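Local coordinates for protein putative alcohol dehydrogenase (Sinorhizobium meliloti, PDB 4J6F) that probably acts as a nicotinamide-dependent oxidoreductase of the medium-chain dehydrogenase/reductase superfamily, perhaps on alcohols, at residues L38-G43 against K47-R52; C71-T76 against S359-A364. All blocks are in the same frame, centred on the assembly; numbering follows the deposited sequence.

Interaction 1: residues L38-G43 against K47-R52; sequences LLTGHG and KLVYSR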
loop_
_atom_site.group_PDB
_atom_site.type_symbol
_atom_site.label_atom_id
_atom_site.label_comp_id
_atom_site.label_asym_id
_atom_site.label_seq_id
_atom_site.Cartn_x
_atom_site.Cartn_y
_atom_site.Cartn_z
ATOM N N LEU A 38 -14.378 31.156 16.284
ATOM C CA LEU A 38 -15.024 30.868 15.007
ATOM C C LEU A 38 -14.039 30.877 13.852
ATOM O O LEU A 38 -13.244 31.819 13.708
ATOM C CB LEU A 38 -16.115 31.905 14.715
ATOM C CG LEU A 38 -17.338 32.014 15.639
ATOM C CD1 LEU A 38 -18.250 33.132 15.159
ATOM C CD2 LEU A 38 -18.100 30.692 15.702
ATOM N N LEU A 39 -14.098 29.827 13.032
ATOM C CA LEU A 39 -13.417 29.807 11.748
ATOM C C LEU A 39 -14.359 30.378 10.687
ATOM O O LEU A 39 -15.452 29.859 10.485
ATOM C CB LEU A 39 -13.016 28.386 11.393
ATOM C CG LEU A 39 -12.400 28.190 10.012
ATOM C CD1 LEU A 39 -11.012 28.801 9.985
ATOM C CD2 LEU A 39 -12.334 26.712 9.662
ATOM N N THR A 40 -13.920 31.435 10.005
ATOM C CA THR A 40 -14.796 32.255 9.160
ATOM C C THR A 40 -14.534 32.124 7.659
ATOM O O THR A 40 -15.239 32.719 6.849
ATOM C CB THR A 40 -14.697 33.742 9.551
ATOM O OG1 THR A 40 -13.379 34.222 9.271
ATOM C CG2 THR A 40 -14.980 33.931 11.033
ATOM N N GLY A 41 -13.526 31.343 7.295
ATOM C CA GLY A 41 -13.178 31.099 5.902
ATOM C C GLY A 41 -11.762 30.575 5.933
ATOM O O GLY A 41 -11.147 30.552 7.008
ATOM N N HIS A 42 -11.236 30.148 4.781
ATOM C CA HIS A 42 -9.843 29.681 4.703
ATOM C C HIS A 42 -8.836 30.845 4.715
ATOM O O HIS A 42 -9.159 31.967 4.300
ATOM C CB HIS A 42 -9.612 28.789 3.485
ATOM C CG HIS A 42 -10.410 27.523 3.502
ATOM N ND1 HIS A 42 -10.134 26.477 4.358
ATOM C CD2 HIS A 42 -11.468 27.127 2.755
ATOM C CE1 HIS A 42 -10.997 25.498 4.146
ATOM N NE2 HIS A 42 -11.815 25.867 3.176
ATOM N N GLY A 43 -7.624 30.564 5.194
ATOM C CA GLY A 43 -6.584 31.577 5.325
ATOM C C GLY A 43 -5.786 31.466 6.613
ATOM O O GLY A 43 -5.626 30.369 7.179
ATOM N N LYS A 47 -8.454 34.609 10.230
ATOM C CA LYS A 47 -9.726 33.923 9.972
ATOM C C LYS A 47 -10.344 33.269 11.229
ATOM O O LYS A 47 -11.503 32.834 11.204
ATOM C CB LYS A 47 -9.583 32.885 8.852
ATOM C CG LYS A 47 -9.142 33.426 7.493
ATOM C CD LYS A 47 -10.152 34.391 6.873
ATOM C CE LYS A 47 -9.576 35.071 5.636
ATOM N NZ LYS A 47 -10.604 35.701 4.758
ATOM N N LEU A 48 -9.591 33.211 12.328
ATOM C CA LEU A 48 -10.145 32.724 13.598
ATOM C C LEU A 48 -10.571 33.880 14.487
ATOM O O LEU A 48 -9.722 34.555 15.057
ATOM C CB LEU A 48 -9.147 31.843 14.357
ATOM C CG LEU A 48 -8.607 30.573 13.694
ATOM C CD1 LEU A 48 -7.323 30.153 14.394
ATOM C CD2 LEU A 48 -9.624 29.433 13.649
ATOM N N VAL A 49 -11.880 34.088 14.623
ATOM C CA VAL A 49 -12.410 35.192 15.435
ATOM C C VAL A 49 -12.978 34.716 16.772
ATOM O O VAL A 49 -13.857 33.847 16.812
ATOM C CB VAL A 49 -13.490 35.988 14.671
ATOM C CG1 VAL A 49 -13.919 37.210 15.468
ATOM C CG2 VAL A 49 -12.970 36.408 13.304
ATOM N N TYR A 50 -12.466 35.292 17.858
ATOM C CA TYR A 50 -12.974 35.040 19.200
ATOM C C TYR A 50 -14.269 35.809 19.360
ATOM O O TYR A 50 -14.255 37.041 19.323
ATOM C CB TYR A 50 -11.953 35.533 20.220
ATOM C CG TYR A 50 -12.280 35.241 21.666
ATOM C CD1 TYR A 50 -12.272 33.932 22.156
ATOM C CD2 TYR A 50 -12.549 36.277 22.560
ATOM C CE1 TYR A 50 -12.550 33.659 23.488
ATOM C CE2 TYR A 50 -12.832 36.019 23.893
ATOM C CZ TYR A 50 -12.833 34.710 24.361
ATOM O OH TYR A 50 -13.117 34.445 25.696
ATOM N N SER A 51 -15.388 35.106 19.526
ATOM C CA SER A 51 -16.694 35.783 19.621
ATOM C C SER A 51 -17.367 35.593 20.956
ATOM O O SER A 51 -17.215 34.551 21.593
ATOM C CB SER A 51 -17.632 35.339 18.511
ATOM O OG SER A 51 -16.950 35.390 17.275
ATOM N N ARG A 52 -18.123 36.611 21.363
ATOM C CA ARG A 52 -18.705 36.639 22.701
ATOM C C ARG A 52 -20.209 36.396 22.767
ATOM O O ARG A 52 -20.747 36.192 23.857
ATOM C CB ARG A 52 -18.290 37.896 23.467
ATOM C CG ARG A 52 -17.186 37.618 24.474
ATOM C CD ARG A 52 -16.576 38.888 25.038
ATOM N NE ARG A 52 -15.148 38.931 24.730
ATOM C CZ ARG A 52 -14.350 39.980 24.917
ATOM N NH1 ARG A 52 -14.828 41.107 25.441
ATOM N NH2 ARG A 52 -13.063 39.899 24.580
#
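K47 runs its side chain along the turn G41-G43 of a beta hairpin. Its CB sits against G41 O, CG rests between the carbonyl oxygens of G41 and H42, CD follows, and CE lies 3.4 Å from H42 O; NZ is 4.0 Å from that oxygen and makes no hydrogen bond to it. A bend at chi2 (-64°) folds the methylenes against the turn, a path that suits a long flexible chain with a polar end. An alanine here would keep CB against G41 O, but H42 O would probably lose the CG-to-CE methylenes beside it, leaving that side of the turn less well packed. At its backbone, K47 O accepts two hydrogen bonds, from T40 N and T40 OG1, both 3.0 Å; the hydroxyl approaches tilted 26° from the carbonyl plane. Threonine suits the place by offering both this hydroxyl and a methyl, CG2, that meets V49 CG2 at 3.9 Å. Further along, L38 N bonds V49 O, and V49 N bonds L38 O (2.8 Å). On the other sheet face, L39 CD1 touches L48 CD2. Backbone hydrogen bonds thus set the antiparallel register, while the L39/L48 face is buried and the L38/V49 face lies nearer solvent.

Interaction 2: residues C71-T76 against S359-A364; sequences CGMNNT and SEFHRA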
loop_
_atom_site.group_PDB
_atom_site.type_symbol
_atom_site.label_atom_id
_atom_site.label_comp_id
_atom_site.label_asym_id
_atom_site.label_seq_id
_atom_site.Cartn_x
_atom_site.Cartn_y
_atom_site.Cartn_z
ATOM N N CYS A 71 -10.323 21.017 25.431
ATOM C CA CYS A 71 -10.311 20.557 24.037
ATOM C C CYS A 71 -8.896 20.538 23.450
ATOM O O CYS A 71 -8.214 21.566 23.426
ATOM C CB CYS A 71 -11.219 21.418 23.154
ATOM S SG CYS A 71 -11.456 20.690 21.510
ATOM N N GLY A 72 -8.466 19.381 22.957
ATOM C CA GLY A 72 -7.090 19.216 22.510
ATOM C C GLY A 72 -6.900 19.618 21.069
ATOM O O GLY A 72 -7.781 19.394 20.254
HETATM N N MSE A 73 -5.739 20.195 20.757
HETATM C CA MSE A 73 -5.427 20.670 19.397
HETATM C C MSE A 73 -4.802 19.599 18.525
HETATM O O MSE A 73 -4.019 18.773 18.996
HETATM C CB MSE A 73 -4.483 21.861 19.458
HETATM C CG MSE A 73 -4.837 22.824 20.582
HETATM SE SE MSE A 73 -3.721 24.444 20.391
HETATM C CE MSE A 73 -4.624 25.301 18.857
ATOM N N ASN A 74 -5.149 19.618 17.237
ATOM C CA ASN A 74 -4.639 18.666 16.248
ATOM C C ASN A 74 -4.256 19.326 14.925
ATOM O O ASN A 74 -4.742 20.407 14.590
ATOM C CB ASN A 74 -5.686 17.589 15.983
ATOM C CG ASN A 74 -5.941 16.740 17.194
ATOM O OD1 ASN A 74 -5.110 15.916 17.590
ATOM N ND2 ASN A 74 -7.083 16.954 17.812
ATOM N N ASN A 75 -3.402 18.660 14.154
ATOM C CA ASN A 75 -3.010 19.184 12.856
ATOM C C ASN A 75 -4.188 19.534 11.934
ATOM O O ASN A 75 -4.165 20.540 11.201
ATOM C CB ASN A 75 -2.063 18.203 12.186
ATOM C CG ASN A 75 -0.663 18.305 12.737
ATOM O OD1 ASN A 75 -0.363 19.184 13.535
ATOM N ND2 ASN A 75 0.205 17.416 12.307
ATOM N N THR A 76 -5.229 18.715 11.991
ATOM C CA THR A 76 -6.375 18.922 11.136
ATOM C C THR A 76 -7.024 20.293 11.373
ATOM O O THR A 76 -7.575 20.862 10.441
ATOM C CB THR A 76 -7.371 17.765 11.266
ATOM O OG1 THR A 76 -8.301 17.826 10.192
ATOM C CG2 THR A 76 -8.112 17.810 12.594
ATOM N N SER A 359 -9.550 32.273 25.205
ATOM C CA SER A 359 -9.330 33.660 24.834
ATOM C C SER A 359 -7.949 33.914 24.233
ATOM O O SER A 359 -7.700 34.977 23.696
ATOM C CB SER A 359 -9.525 34.563 26.041
ATOM O OG SER A 359 -8.612 34.207 27.059
ATOM N N GLU A 360 -7.045 32.955 24.321
ATOM C CA GLU A 360 -5.723 33.151 23.745
ATOM C C GLU A 360 -5.389 32.097 22.667
ATOM O O GLU A 360 -4.252 31.589 22.559
ATOM C CB GLU A 360 -4.681 33.231 24.855
ATOM C CG GLU A 360 -4.670 34.593 25.526
ATOM C CD GLU A 360 -4.066 34.589 26.920
ATOM O OE1 GLU A 360 -3.242 33.699 27.222
ATOM O OE2 GLU A 360 -4.432 35.486 27.716
ATOM N N PHE A 361 -6.402 31.804 21.851
ATOM C CA PHE A 361 -6.282 30.837 20.773
ATOM C C PHE A 361 -5.166 31.123 19.753
ATOM O O PHE A 361 -4.526 30.193 19.256
ATOM C CB PHE A 361 -7.616 30.642 20.057
ATOM C CG PHE A 361 -7.695 29.335 19.329
ATOM C CD1 PHE A 361 -8.150 28.197 19.978
ATOM C CD2 PHE A 361 -7.257 29.223 18.003
ATOM C CE1 PHE A 361 -8.199 26.985 19.310
ATOM C CE2 PHE A 361 -7.299 28.011 17.334
ATOM C CZ PHE A 361 -7.773 26.892 17.989
ATOM N N HIS A 362 -4.934 32.393 19.441
ATOM C CA HIS A 362 -3.907 32.752 18.475
ATOM C C HIS A 362 -2.537 32.355 19.002
ATOM O O HIS A 362 -1.722 31.787 18.265
ATOM C CB HIS A 362 -3.992 34.237 18.105
ATOM C CG HIS A 362 -5.197 34.574 17.274
ATOM N ND1 HIS A 362 -5.112 35.213 16.056
ATOM C CD2 HIS A 362 -6.517 34.331 17.475
ATOM C CE1 HIS A 362 -6.325 35.365 15.551
ATOM N NE2 HIS A 362 -7.194 34.832 16.389
ATOM N N ARG A 363 -2.309 32.605 20.289
ATOM C CA ARG A 363 -1.056 32.223 20.924
ATOM C C ARG A 363 -0.949 30.698 20.954
ATOM O O ARG A 363 0.119 30.142 20.676
ATOM C CB ARG A 363 -0.959 32.814 22.331
ATOM C CG ARG A 363 0.430 32.751 22.946
ATOM C CD ARG A 363 0.430 33.230 24.394
ATOM N NE ARG A 363 0.582 32.112 25.327
ATOM C CZ ARG A 363 -0.347 31.705 26.192
ATOM N NH1 ARG A 363 -0.106 30.664 26.989
ATOM N NH2 ARG A 363 -1.515 32.330 26.266
ATOM N N ALA A 364 -2.066 30.035 21.269
ATOM C CA ALA A 364 -2.128 28.571 21.311
ATOM C C ALA A 364 -1.755 27.926 19.983
ATOM O O ALA A 364 -0.959 26.986 19.941
ATOM C CB ALA A 364 -3.505 28.114 21.726
#
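M73, a selenomethionine, reaches with the end of its side chain into the angle between F361 and A364. CG stands anti to the carbonyl carbon (chi1 -41°), and the chain then runs extended through chi2 before bending at chi3 (75°). That last bend swings the methyl to the ring while the selenium stays beside the helix: CE of M73 comes 3.6 Å from F361 CZ, and SE of M73 lies 3.9 Å from A364 CB. The methyl meets the far end of the ring obliquely, with CE1 and CE2 a little farther away than CZ. F361 holds its CG anti to the backbone N (chi1 -158°), which carries the ring out from the start of its helix so that its tip, and not its root, meets M73; the two side chains lie alongside, pointing oppositely. Y162 packs edge-to-face on the same phenylalanine.

The contact lies in the GroES-like catalytic domain, as in other medium-chain dehydrogenases, where M73, next to strand 63-72, meets helix 361-370 from late in the sequence; the two segments are 283 residues apart at their closest ends. Strand 376-380, which comes after that helix, pairs with 63-72, and its L377 and V379 also pack on M73. A long, unbranched, flexible side chain suits a buried site where helix, strand and loop converge, and the small side chain of A364 leaves room for the chalcogen of the methionine, selenium in this labelled protein. Selenium of M73 also passes 3.8 Å from A364 O, a packing distance. At the helix start, E360 occupies the N-cap position, and its carbonyl oxygen accepts a hydrogen bond from A364 N.

Helix 361-370 ties the two interactions together, their centres about 12 Å apart. Its first turn faces interaction 2 through F361 and A364, and meets the hairpin of interaction 1 through H362: H362 NE2 lies 2.9 Å from L48 O, a probable hydrogen bond. F361 serves both, since its CE2 also touches L48 CD1 at 3.6 Å, so one ring bridges the leucine of the hairpin and M73. Just before the helix, Y50 CE1 packs 3.5 Å from S359 CA. Interaction 1 is the more superficial, and interaction 2 is buried. Helix 75-82, which begins within the range of interaction 2, also reaches interaction 1, where R81 binds H42 and G43.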